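Local coordinates for protein photosystem II stability/assembly factor HCF136 (Cyanidioschyzon merolae, PDB 5OJ3) that probably serves photosystem II biogenesis, being required for an early assembly intermediate that includes D2 and cytochrome b559, at residues G327-T331 with I352-M356. Numbering follows the deposited sequence.
Sequences GIWET and IAFDM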
ATOM      1  N   GLY A 327      -4.995  14.353   3.874  1.00 45.30           N
ATOM      2  CA  GLY A 327      -4.221  14.110   5.071  1.00 43.46           C
ATOM      3  C   GLY A 327      -3.544  12.756   5.056  1.00 40.90           C
ATOM      4  O   GLY A 327      -3.641  11.983   4.103  1.00 36.12           O
ATOM      5  N   ILE A 328      -2.843  12.478   6.153  1.00 39.20           N
ATOM      6  CA  ILE A 328      -2.104  11.239   6.362  1.00 38.44           C
ATOM      7  C   ILE A 328      -2.712  10.520   7.555  1.00 38.01           C
ATOM      8  O   ILE A 328      -3.117  11.160   8.532  1.00 38.17           O
ATOM      9  CB  ILE A 328      -0.603  11.502   6.612  1.00 40.86           C
ATOM     10  CG1 ILE A 328      -0.015  12.401   5.523  1.00 42.00           C
ATOM     11  CG2 ILE A 328       0.169  10.202   6.720  1.00 39.69           C
ATOM     12  CD1 ILE A 328       1.331  12.990   5.893  1.00 41.69           C
ATOM     13  N   TRP A 329      -2.772   9.195   7.479  1.00 38.06           N
ATOM     14  CA  TRP A 329      -3.084   8.358   8.626  1.00 39.69           C
ATOM     15  C   TRP A 329      -1.841   7.573   9.017  1.00 39.66           C
ATOM     16  O   TRP A 329      -0.978   7.284   8.184  1.00 38.65           O
ATOM     17  CB  TRP A 329      -4.237   7.390   8.330  1.00 39.65           C
ATOM     18  CG  TRP A 329      -3.953   6.416   7.223  1.00 38.67           C
ATOM     19  CD1 TRP A 329      -4.284   6.552   5.907  1.00 38.53           C
ATOM     20  CD2 TRP A 329      -3.278   5.155   7.337  1.00 39.85           C
ATOM     21  NE1 TRP A 329      -3.861   5.454   5.196  1.00 39.82           N
ATOM     22  CE2 TRP A 329      -3.238   4.584   6.050  1.00 39.42           C
ATOM     23  CE3 TRP A 329      -2.703   4.454   8.404  1.00 41.14           C
ATOM     24  CZ2 TRP A 329      -2.647   3.346   5.800  1.00 38.92           C
ATOM     25  CZ3 TRP A 329      -2.115   3.227   8.152  1.00 40.24           C
ATOM     26  CH2 TRP A 329      -2.092   2.686   6.862  1.00 39.48           C
ATOM     27  N   GLU A 330      -1.752   7.231  10.298  1.00 44.14           N
ATOM     28  CA  GLU A 330      -0.644   6.434  10.795  1.00 46.23           C
ATOM     29  C   GLU A 330      -1.175   5.413  11.786  1.00 48.79           C
ATOM     30  O   GLU A 330      -2.206   5.625  12.433  1.00 50.16           O
ATOM     31  CB  GLU A 330       0.439   7.295  11.460  1.00 47.05           C
ATOM     32  CG  GLU A 330       0.036   7.902  12.790  1.00 51.93           C
ATOM     33  CD  GLU A 330       1.124   8.783  13.370  1.00 57.63           C
ATOM     34  OE1 GLU A 330       2.144   8.998  12.682  1.00 58.18           O
ATOM     35  OE2 GLU A 330       0.958   9.268  14.508  1.00 62.37           O
ATOM     36  N   THR A 331      -0.461   4.300  11.891  1.00 46.68           N
ATOM     37  CA  THR A 331      -0.775   3.256  12.850  1.00 47.51           C
ATOM     38  C   THR A 331       0.410   3.070  13.777  1.00 49.61           C
ATOM     39  O   THR A 331       1.535   2.847  13.320  1.00 48.33           O
ATOM     40  CB  THR A 331      -1.078   1.935  12.145  1.00 44.42           C
ATOM     41  OG1 THR A 331      -2.408   1.959  11.613  1.00 44.97           O
ATOM     42  CG2 THR A 331      -0.928   0.778  13.117  1.00 54.12           C
ATOM     43  N   ILE A 352       4.848  17.536  11.446  1.00 57.68           N
ATOM     44  CA  ILE A 352       3.443  17.250  11.163  1.00 51.74           C
ATOM     45  C   ILE A 352       2.760  16.671  12.398  1.00 49.04           C
ATOM     46  O   ILE A 352       3.192  15.647  12.941  1.00 46.71           O
ATOM     47  CB  ILE A 352       3.318  16.293   9.970  1.00 49.38           C
ATOM     48  CG1 ILE A 352       4.235  16.741   8.829  1.00 48.33           C
ATOM     49  CG2 ILE A 352       1.870  16.198   9.516  1.00 49.66           C
ATOM     50  CD1 ILE A 352       4.023  15.982   7.538  1.00 45.31           C
ATOM     51  N   ALA A 353       1.689  17.322  12.843  1.00 50.88           N
ATOM     52  CA  ALA A 353       0.983  16.933  14.061  1.00 49.20           C
ATOM     53  C   ALA A 353      -0.191  16.023  13.711  1.00 47.66           C
ATOM     54  O   ALA A 353      -1.051  16.395  12.905  1.00 46.95           O
ATOM     55  CB  ALA A 353       0.493  18.168  14.816  1.00 50.53           C
ATOM     56  N   PHE A 354      -0.225  14.834  14.311  1.00 47.99           N
ATOM     57  CA  PHE A 354      -1.344  13.915  14.151  1.00 48.47           C
ATOM     58  C   PHE A 354      -2.293  14.054  15.330  1.00 52.96           C
ATOM     59  O   PHE A 354      -1.860  14.220  16.472  1.00 56.64           O
ATOM     60  CB  PHE A 354      -0.899  12.451  14.055  1.00 46.63           C
ATOM     61  CG  PHE A 354      -0.152  12.108  12.797  1.00 44.74           C
ATOM     62  CD1 PHE A 354       1.020  12.758  12.454  1.00 47.13           C
ATOM     63  CD2 PHE A 354      -0.655  11.151  11.932  1.00 42.60           C
ATOM     64  CE1 PHE A 354       1.694  12.434  11.294  1.00 45.62           C
ATOM     65  CE2 PHE A 354       0.012  10.826  10.768  1.00 41.01           C
ATOM     66  CZ  PHE A 354       1.186  11.468  10.448  1.00 41.59           C
ATOM     67  N   ASP A 355      -3.590  13.976  15.048  1.00 55.00           N
ATOM     68  CA  ASP A 355      -4.610  13.969  16.089  1.00 59.97           C
ATOM     69  C   ASP A 355      -4.909  12.518  16.448  1.00 58.73           C
ATOM     70  O   ASP A 355      -5.468  11.775  15.636  1.00 54.81           O
ATOM     71  CB  ASP A 355      -5.869  14.693  15.620  1.00 64.90           C
ATOM     72  CG  ASP A 355      -5.642  16.176  15.400  1.00 72.48           C
ATOM     73  OD1 ASP A 355      -4.675  16.725  15.969  1.00 75.21           O
ATOM     74  OD2 ASP A 355      -6.432  16.792  14.652  1.00 75.76           O
ATOM     75  N   MET A 356      -4.549  12.120  17.665  1.00 61.95           N
ATOM     76  CA  MET A 356      -4.698  10.731  18.074  1.00 59.69           C
ATOM     77  C   MET A 356      -6.152  10.408  18.387  1.00 59.14           C
ATOM     78  O   MET A 356      -6.917  11.250  18.866  1.00 61.38           O
ATOM     79  CB  MET A 356      -3.816  10.418  19.286  1.00 61.58           C
ATOM     80  CG  MET A 356      -2.339  10.681  19.062  1.00 63.62           C
ATOM     81  SD  MET A 356      -1.704   9.546  17.808  1.00 63.15           S
ATOM     82  CE  MET A 356      -0.274  10.432  17.214  1.00 59.97           C
TER
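Glu330 lays its carboxylate flat over one face of the Phe354 ring, the two planes 9° apart. Glu330 OE1 sits over the centre of the Phe354 ring, 3.3 Å above its plane. Glu330 CD lies 3.3 Å from Phe354 CD2, and the aliphatic part of the chain follows the same side, with Glu330 CG 3.4 Å from Phe354 CD2. The Glu330 chain leaves with CG between its own backbone N and carbonyl carbon (chi1 71°) and then runs extended, which carries the carboxylate across the ring. OE2 reaches further, to the methyl CE of Met356, whose bent chain brings that end back toward Glu330.

These residues belong to one blade of the seven-bladed beta-propeller. Strand 336-340 runs between strands 328-332 and 354-356, so the contact is made mainly by side chains reaching past that strand. The axes of 328-331 and 354-356 come within 8.5 Å and make an angle of 50°. Glu330 is tied to Gly338 of the intervening strand by backbone hydrogen bonding.

Ile328 makes the apolar contacts, with Phe354 and Ile352. Ile328 CG2 approaches Phe354 CZ at 4.1 Å, and Ile328 CD1 meets Ile352 CD1 at 4.3 Å. The Phe354 ring also turns an edge to the backbone of Trp329. With an alanine in place of Phe354, the Glu330 carboxylate would probably lose the surface it stacks on, and a gap would be likely beside Ile328 CG2. Ser309 touches Glu330, Phe354 and Met356 from a loop.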